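Local coordinates for protein LipS lipolytic enzyme (Unidentified, PDB 4FBM) that probably hydrolyses ester bonds of lipids as a thermostable lipase of the alpha/beta hydrolase fold, at residues Cys217-Ile222 against Asn240-Thr245; Asn150-Met155 against His228-His233; Leu43-Ser48 against Gly71-Gly76. One frame throughout, in Å; residues are numbered along the deposited sequence.

Contact 1 (Cys217-Ile222 against Asn240-Thr245); sequences CPALII and NGIGST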
loop_
_atom_site.group_PDB
_atom_site.type_symbol
_atom_site.label_atom_id
_atom_site.label_comp_id
_atom_site.label_asym_id
_atom_site.label_seq_id
_atom_site.Cartn_x
_atom_site.Cartn_y
_atom_site.Cartn_z
ATOM N N CYS A 217 5.849 14.737 16.018
ATOM C CA CYS A 217 5.739 14.556 17.444
ATOM C C CYS A 217 6.762 13.584 17.998
ATOM O O CYS A 217 7.384 12.817 17.257
ATOM C CB CYS A 217 4.330 14.092 17.819
ATOM S SG CYS A 217 3.956 12.412 17.404
ATOM N N PRO A 218 6.956 13.638 19.310
ATOM C CA PRO A 218 7.862 12.766 20.009
ATOM C C PRO A 218 7.513 11.298 19.876
ATOM O O PRO A 218 6.390 10.926 20.117
ATOM C CB PRO A 218 7.678 13.210 21.460
ATOM C CG PRO A 218 6.600 14.215 21.440
ATOM C CD PRO A 218 6.632 14.801 20.132
ATOM N N ALA A 219 8.507 10.482 19.545
ATOM C CA ALA A 219 8.327 9.069 19.236
ATOM C C ALA A 219 9.254 8.122 19.974
ATOM O O ALA A 219 10.472 8.280 19.972
ATOM C CB ALA A 219 8.515 8.871 17.779
ATOM N N LEU A 220 8.661 7.107 20.571
ATOM C CA LEU A 220 9.410 6.012 21.124
ATOM C C LEU A 220 9.166 4.780 20.265
ATOM O O LEU A 220 8.131 4.143 20.347
ATOM C CB LEU A 220 8.984 5.780 22.563
ATOM C CG LEU A 220 9.441 4.513 23.281
ATOM C CD1 LEU A 220 10.911 4.521 23.466
ATOM C CD2 LEU A 220 8.730 4.311 24.618
ATOM N N ILE A 221 10.157 4.467 19.451
ATOM C CA ILE A 221 10.102 3.404 18.474
ATOM C C ILE A 221 10.631 2.085 19.048
ATOM O O ILE A 221 11.829 1.901 19.272
ATOM C CB ILE A 221 10.889 3.826 17.255
ATOM C CG1 ILE A 221 10.284 5.102 16.720
ATOM C CG2 ILE A 221 10.856 2.777 16.176
ATOM C CD1 ILE A 221 11.190 5.809 15.770
ATOM N N ILE A 222 9.718 1.163 19.274
ATOM C CA ILE A 222 10.056 -0.053 19.934
ATOM C C ILE A 222 9.973 -1.209 18.970
ATOM O O ILE A 222 8.885 -1.742 18.715
ATOM C CB ILE A 222 9.104 -0.311 21.057
ATOM C CG1 ILE A 222 9.124 0.875 22.031
ATOM C CG2 ILE A 222 9.448 -1.649 21.723
ATOM C CD1 ILE A 222 7.911 0.886 22.974
ATOM N N ASN A 240 14.668 6.965 10.734
ATOM C CA ASN A 240 15.209 7.834 9.689
ATOM C C ASN A 240 14.149 8.440 8.783
ATOM O O ASN A 240 14.454 9.244 7.892
ATOM C CB ASN A 240 16.227 7.066 8.877
ATOM C CG ASN A 240 17.200 6.316 9.757
ATOM O OD1 ASN A 240 17.849 6.893 10.637
ATOM N ND2 ASN A 240 17.287 5.012 9.545
ATOM N N GLY A 241 12.901 8.055 9.033
ATOM C CA GLY A 241 11.777 8.453 8.202
ATOM C C GLY A 241 11.019 9.670 8.691
ATOM O O GLY A 241 10.557 10.468 7.879
ATOM N N ILE A 242 10.883 9.815 10.008
ATOM C CA ILE A 242 10.050 10.876 10.565
ATOM C C ILE A 242 10.714 12.234 10.567
ATOM O O ILE A 242 11.927 12.331 10.713
ATOM C CB ILE A 242 9.552 10.564 11.984
ATOM C CG1 ILE A 242 10.659 10.043 12.875
ATOM C CG2 ILE A 242 8.466 9.543 11.942
ATOM C CD1 ILE A 242 10.108 9.471 14.158
ATOM N N GLY A 243 9.905 13.278 10.387
ATOM C CA GLY A 243 10.334 14.672 10.576
ATOM C C GLY A 243 10.372 15.052 12.052
ATOM O O GLY A 243 10.837 16.140 12.431
ATOM N N SER A 244 9.874 14.139 12.883
ATOM C CA SER A 244 9.923 14.277 14.323
ATOM C C SER A 244 11.345 14.587 14.744
ATOM O O SER A 244 12.304 14.082 14.148
ATOM C CB SER A 244 9.445 12.989 14.975
ATOM O OG SER A 244 9.765 12.980 16.345
ATOM N N THR A 245 11.502 15.431 15.749
ATOM C CA THR A 245 12.842 15.769 16.197
ATOM C C THR A 245 13.107 15.273 17.616
ATOM O O THR A 245 14.124 15.571 18.213
ATOM C CB THR A 245 13.115 17.273 16.073
ATOM O OG1 THR A 245 12.599 17.936 17.225
ATOM C CG2 THR A 245 12.435 17.849 14.830
#
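Ser-244 and Cys-217 make the one polar link here. The hydroxyl of Ser-244 donates from OG to the backbone O of Cys-217 at 2.6 Å. It comes in at 130° to the C=O bond and well above the carbonyl plane, by 49°, rather than along a lone pair. With OG anti to the backbone N (chi1 167°), the serine reaches out of its own loop toward the residues that lead into strand 219-224. The same OG takes a weak hydrogen bond from the N of Glu-246, so it links the approaches to the two neighbouring strands.

The apolar part is a small cluster around a single methyl. CD1 of Ile-242 lies 4.0 Å from CB of Ala-219, and the CD1 atoms of Ile-242 and Ile-221 meet tip to tip at 4.1 Å. Ala-219 and Ile-221, two residues apart, present the same face of the strand to it. The first torsion of Ile-242 sets CG1 between the backbone N and the carbonyl carbon, and the extended chi2 then carries CD1 to the strand. Leu-212 and Val-215 also pack on Ile-242.

These segments belong to the beta-alpha-beta crossover from strand 219-224 through helix 233-239 to strand 247-252, the edge of the parallel sheet. Ala-219 bonds through its backbone to Glu-248 of that strand and to Glu-246 just before it. The chemistry implies a buried closure of the crossover in which the serine hydroxyl, donor to Cys-217 O and weak acceptor from Glu-246 N, satisfies a strand-entry carbonyl beside an apolar cluster.

Contact 2 (Asn150-Met155 against His228-His233); sequences NAALRM and HVVPPH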
loop_
_atom_site.group_PDB
_atom_site.type_symbol
_atom_site.label_atom_id
_atom_site.label_comp_id
_atom_site.label_asym_id
_atom_site.label_seq_id
_atom_site.Cartn_x
_atom_site.Cartn_y
_atom_site.Cartn_z
ATOM N N ASN A 150 6.815 -2.499 16.845
ATOM C CA ASN A 150 6.898 -3.429 15.722
ATOM C C ASN A 150 5.911 -3.047 14.655
ATOM O O ASN A 150 5.057 -3.850 14.261
ATOM C CB ASN A 150 6.572 -4.852 16.161
ATOM C CG ASN A 150 7.692 -5.507 16.920
ATOM O OD1 ASN A 150 8.888 -5.211 16.715
ATOM N ND2 ASN A 150 7.312 -6.442 17.800
ATOM N N ALA A 151 5.991 -1.804 14.211
ATOM C CA ALA A 151 5.113 -1.310 13.168
ATOM C C ALA A 151 5.238 -2.184 11.934
ATOM O O ALA A 151 6.340 -2.425 11.454
ATOM C CB ALA A 151 5.473 0.107 12.832
ATOM N N ALA A 152 4.088 -2.659 11.468
ATOM C CA ALA A 152 3.934 -3.435 10.238
ATOM C C ALA A 152 3.841 -2.524 9.022
ATOM O O ALA A 152 2.762 -2.426 8.429
ATOM C CB ALA A 152 2.653 -4.295 10.340
ATOM N N LEU A 153 4.946 -1.860 8.668
ATOM C CA LEU A 153 4.967 -0.861 7.578
ATOM C C LEU A 153 5.330 -1.456 6.236
ATOM O O LEU A 153 4.764 -1.070 5.212
ATOM C CB LEU A 153 5.946 0.295 7.865
ATOM C CG LEU A 153 5.382 1.631 8.322
ATOM C CD1 LEU A 153 4.987 1.567 9.755
ATOM C CD2 LEU A 153 6.382 2.734 8.163
ATOM N N ARG A 154 6.324 -2.343 6.243
ATOM C CA ARG A 154 6.767 -3.044 5.048
ATOM C C ARG A 154 6.918 -4.457 5.464
ATOM O O ARG A 154 7.761 -4.748 6.281
ATOM C CB ARG A 154 8.103 -2.537 4.613
ATOM C CG ARG A 154 8.049 -1.101 4.230
ATOM C CD ARG A 154 9.419 -0.605 3.846
ATOM N NE ARG A 154 9.883 -1.272 2.643
ATOM C CZ ARG A 154 9.466 -0.965 1.427
ATOM N NH1 ARG A 154 8.570 0.011 1.248
ATOM N NH2 ARG A 154 9.949 -1.641 0.388
ATOM N N MET A 155 6.056 -5.323 4.969
ATOM C CA MET A 155 6.053 -6.701 5.363
ATOM C C MET A 155 7.198 -7.398 4.696
ATOM O O MET A 155 7.715 -8.402 5.178
ATOM C CB MET A 155 4.763 -7.334 4.924
ATOM C CG MET A 155 3.624 -6.990 5.788
ATOM S SD MET A 155 3.957 -7.314 7.510
ATOM C CE MET A 155 3.229 -8.928 7.736
ATOM N N HIS A 228 9.890 -12.552 13.662
ATOM C CA HIS A 228 9.637 -13.499 12.588
ATOM C C HIS A 228 8.359 -13.231 11.838
ATOM O O HIS A 228 7.980 -14.034 10.989
ATOM C CB HIS A 228 9.617 -14.933 13.129
ATOM C CG HIS A 228 10.774 -15.239 14.017
ATOM N ND1 HIS A 228 10.619 -15.582 15.343
ATOM C CD2 HIS A 228 12.109 -15.184 13.789
ATOM C CE1 HIS A 228 11.812 -15.747 15.886
ATOM N NE2 HIS A 228 12.731 -15.507 14.966
ATOM N N VAL A 229 7.685 -12.128 12.170
ATOM C CA VAL A 229 6.465 -11.698 11.472
ATOM C C VAL A 229 6.650 -10.404 10.632
ATOM O O VAL A 229 6.319 -10.365 9.447
ATOM C CB VAL A 229 5.309 -11.551 12.447
ATOM C CG1 VAL A 229 4.024 -11.280 11.693
ATOM C CG2 VAL A 229 5.172 -12.802 13.272
ATOM N N VAL A 230 7.173 -9.359 11.267
ATOM C CA VAL A 230 7.510 -8.103 10.623
ATOM C C VAL A 230 9.035 -8.079 10.638
ATOM O O VAL A 230 9.642 -8.485 11.608
ATOM C CB VAL A 230 6.913 -6.929 11.444
ATOM C CG1 VAL A 230 7.403 -5.585 10.981
ATOM C CG2 VAL A 230 5.431 -6.965 11.370
ATOM N N PRO A 231 9.658 -7.670 9.536
ATOM C CA PRO A 231 11.091 -7.465 9.441
ATOM C C PRO A 231 11.564 -6.404 10.412
ATOM O O PRO A 231 11.021 -5.311 10.421
ATOM C CB PRO A 231 11.275 -6.931 8.024
ATOM C CG PRO A 231 10.165 -7.480 7.285
ATOM C CD PRO A 231 9.012 -7.585 8.226
ATOM N N PRO A 232 12.596 -6.711 11.213
ATOM C CA PRO A 232 12.925 -5.782 12.267
ATOM C C PRO A 232 13.610 -4.528 11.744
ATOM O O PRO A 232 13.805 -3.581 12.512
ATOM C CB PRO A 232 13.869 -6.588 13.159
ATOM C CG PRO A 232 13.646 -8.014 12.778
ATOM C CD PRO A 232 13.396 -7.939 11.318
ATOM N N HIS A 233 13.947 -4.472 10.459
ATOM C CA HIS A 233 14.573 -3.244 9.982
ATOM C C HIS A 233 13.522 -2.126 9.851
ATOM O O HIS A 233 13.856 -0.990 9.499
ATOM C CB HIS A 233 15.323 -3.464 8.679
ATOM C CG HIS A 233 14.468 -3.277 7.476
ATOM N ND1 HIS A 233 14.350 -2.062 6.831
ATOM C CD2 HIS A 233 13.648 -4.135 6.825
ATOM C CE1 HIS A 233 13.511 -2.184 5.819
ATOM N NE2 HIS A 233 13.072 -3.432 5.792
#
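The backbones of Met-155 and Val-230 come closest, CA to CA 5.6 Å, where two irregular loops meet without any hydrogen bond between them. In this alpha/beta hydrolase fold the loops follow parallel strands 145-149 and 219-224, and the second carries, just before segment 228-233, Asp-227, probably the acid of a Ser-126/His-257/Asp-227 triad.

Val-230 has the largest share of the contact, using both branches. CG1, set anti to the backbone N (chi1 170°), rests 3.4 Å from the O of Ala-151, while CG2 lies 4.0 Å from CB of Ala-152. The side chain of Met-155 crosses that of Val-230 at about a right angle and brings SD to 4.1 Å from CG2. Although its first bond leads away from the other loop, bends at chi2 and chi3 turn the thioether back, and CE ends 3.8 Å from the O of Val-229.

Ala-152 is the centre of an inverse gamma turn, closed by a weak bond from Leu-153 N to Ala-151 O, and its backbone is hydrogen-bonded to Ser-126. On the other loop, OD1 of Asp-227 accepts from the N atoms of both Val-229 and Val-230, whose side chains touch His-257. The contact therefore lies directly beside the presumed catalytic residues.

Farther out, Arg-154 forms salt bridges with Glu-156, with Glu-209, and with Glu-209 of the second subunit, so this end of the loop also reaches the dimer interface; Met-155 packs there on Met-210 of that subunit. Between the loops, ring carbons of Pro-231 lie against backbone oxygens: its CG is 3.4 Å from the O of Met-155, and its CD is 3.7 Å from the O of Arg-154.

Contact 3 (Leu43-Ser48 against Gly71-Gly76); sequences LYSVGS and GFARAG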
loop_
_atom_site.group_PDB
_atom_site.type_symbol
_atom_site.label_atom_id
_atom_site.label_comp_id
_atom_site.label_asym_id
_atom_site.label_seq_id
_atom_site.Cartn_x
_atom_site.Cartn_y
_atom_site.Cartn_z
ATOM N N LEU A 43 -10.978 -2.531 25.784
ATOM C CA LEU A 43 -10.769 -2.022 27.110
ATOM C C LEU A 43 -10.899 -0.507 27.162
ATOM O O LEU A 43 -9.924 0.211 26.907
ATOM C CB LEU A 43 -9.419 -2.457 27.657
ATOM C CG LEU A 43 -9.271 -1.901 29.072
ATOM C CD1 LEU A 43 -10.499 -2.261 29.950
ATOM C CD2 LEU A 43 -7.985 -2.398 29.672
ATOM N N TYR A 44 -12.101 -0.042 27.511
ATOM C CA TYR A 44 -12.407 1.399 27.590
ATOM C C TYR A 44 -12.419 1.932 29.042
ATOM O O TYR A 44 -13.457 1.882 29.727
ATOM C CB TYR A 44 -13.756 1.702 26.916
ATOM C CG TYR A 44 -13.762 1.646 25.400
ATOM C CD1 TYR A 44 -12.818 2.368 24.649
ATOM C CD2 TYR A 44 -14.733 0.915 24.713
ATOM C CE1 TYR A 44 -12.821 2.345 23.263
ATOM C CE2 TYR A 44 -14.745 0.880 23.319
ATOM C CZ TYR A 44 -13.781 1.602 22.603
ATOM O OH TYR A 44 -13.766 1.590 21.223
ATOM N N SER A 45 -11.277 2.456 29.487
ATOM C CA SER A 45 -11.101 2.873 30.877
ATOM C C SER A 45 -10.918 4.379 31.104
ATOM O O SER A 45 -10.074 5.031 30.494
ATOM C CB SER A 45 -9.952 2.102 31.502
ATOM O OG SER A 45 -9.495 2.730 32.673
ATOM N N VAL A 46 -11.727 4.892 32.021
ATOM C CA VAL A 46 -11.762 6.296 32.428
ATOM C C VAL A 46 -10.670 6.750 33.409
ATOM O O VAL A 46 -10.172 5.978 34.223
ATOM C CB VAL A 46 -13.106 6.634 33.072
ATOM C CG1 VAL A 46 -13.057 8.003 33.649
ATOM C CG2 VAL A 46 -14.213 6.527 32.071
ATOM N N GLY A 47 -10.341 8.036 33.338
ATOM C CA GLY A 47 -9.296 8.607 34.172
ATOM C C GLY A 47 -9.072 10.080 33.919
ATOM O O GLY A 47 -9.977 10.835 33.602
ATOM N N SER A 48 -7.824 10.470 34.025
ATOM C CA SER A 48 -7.412 11.841 33.900
ATOM C C SER A 48 -7.662 12.476 32.504
ATOM O O SER A 48 -8.390 11.948 31.672
ATOM C CB SER A 48 -5.935 11.926 34.296
ATOM O OG SER A 48 -5.089 12.020 33.155
ATOM N N GLY A 71 -2.314 -1.390 32.373
ATOM C CA GLY A 71 -1.223 -0.596 32.939
ATOM C C GLY A 71 -1.552 0.891 33.022
ATOM O O GLY A 71 -1.455 1.509 34.096
ATOM N N PHE A 72 -1.946 1.451 31.873
ATOM C CA PHE A 72 -2.201 2.886 31.699
ATOM C C PHE A 72 -3.402 3.353 32.506
ATOM O O PHE A 72 -3.414 4.474 32.989
ATOM C CB PHE A 72 -2.453 3.246 30.215
ATOM C CG PHE A 72 -1.255 3.088 29.310
ATOM C CD1 PHE A 72 -0.004 3.576 29.668
ATOM C CD2 PHE A 72 -1.389 2.473 28.067
ATOM C CE1 PHE A 72 1.101 3.432 28.807
ATOM C CE2 PHE A 72 -0.294 2.339 27.211
ATOM C CZ PHE A 72 0.947 2.824 27.584
ATOM N N ALA A 73 -4.416 2.497 32.613
ATOM C CA ALA A 73 -5.680 2.815 33.293
ATOM C C ALA A 73 -5.414 2.996 34.768
ATOM O O ALA A 73 -6.018 3.848 35.454
ATOM C CB ALA A 73 -6.663 1.687 33.088
ATOM N N ARG A 74 -4.484 2.158 35.205
ATOM C CA ARG A 74 -3.986 2.083 36.547
ATOM C C ARG A 74 -3.122 3.288 36.853
ATOM O O ARG A 74 -3.111 3.749 37.972
ATOM C CB ARG A 74 -3.147 0.800 36.712
ATOM C CG ARG A 74 -3.204 0.166 38.095
ATOM C CD ARG A 74 -4.185 -0.969 38.157
ATOM N NE ARG A 74 -3.715 -2.112 37.384
ATOM C CZ ARG A 74 -4.449 -3.190 37.080
ATOM N NH1 ARG A 74 -5.713 -3.300 37.484
ATOM N NH2 ARG A 74 -3.916 -4.167 36.351
ATOM N N ALA A 75 -2.385 3.794 35.877
ATOM C CA ALA A 75 -1.521 4.937 36.166
ATOM C C ALA A 75 -2.273 6.280 36.033
ATOM O O ALA A 75 -1.652 7.361 35.934
ATOM C CB ALA A 75 -0.243 4.905 35.347
ATOM N N GLY A 76 -3.608 6.202 36.056
ATOM C CA GLY A 76 -4.448 7.401 36.100
ATOM C C GLY A 76 -5.260 7.673 34.840
ATOM O O GLY A 76 -6.495 7.862 34.903
#
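Ser-48 and Gly-76 are joined by a backbone hydrogen bond, from Ser-48 N to Gly-76 O at 3.1 Å, in the first beta-alpha-beta crossover of the alpha/beta hydrolase sheet. Helix 66-74 has just ended, and the chain is about to enter strand 78-80; the partner segment leads into the neighbouring strand 50-55. The bond is moderately bent, with 152° at the hydrogen, and the donor stands 48° out of the carbonyl plane. CA of Gly-47 approaches the same oxygen in a CA-H...O contact, so Gly-76 O faces two consecutive residues.

Nearer the helix, Ser-45 packs its side chain on the methyl of Ala-73, CB to CB 3.7 Å.

In the next shell, backbone bonds from Leu-43 to Thr-81 and from Ser-45 to Val-79 hold the loop alongside strand 78-80, while Leu-43 touches Ala-69 and Glu-70 on the helix. On the inner side of the helix, Phe-72 packs against helix 265-280. Two oxygens of Ser-48 are bonded as well: its backbone O accepts from OG1 of Thr-78, and its OG from the N of Ile-50.

In the fold
Contact 1 is buried, contact 2 partly so, and contact 3 lies at the surface; contacts 2 and 3 are on opposite sides of the chain's centre, their own centres about 29 Å apart. Contacts 1 and 2 lie along the same crossover: contact 1 joins strand 219-224 to the loop after helix 233-239, and contact 2 joins the loop before that helix to the loop after strand 145-149. They touch through a probable hydrogen bond, Ile-222 O to Asn-150 N at 2.9 Å. Contact 3 belongs to the other edge of the sheet. A serine hydroxyl with aliphatic groups marks contact 1, apolar side chains against carbonyls contact 2, and a backbone hydrogen bond with a small serine-alanine packing contact 3.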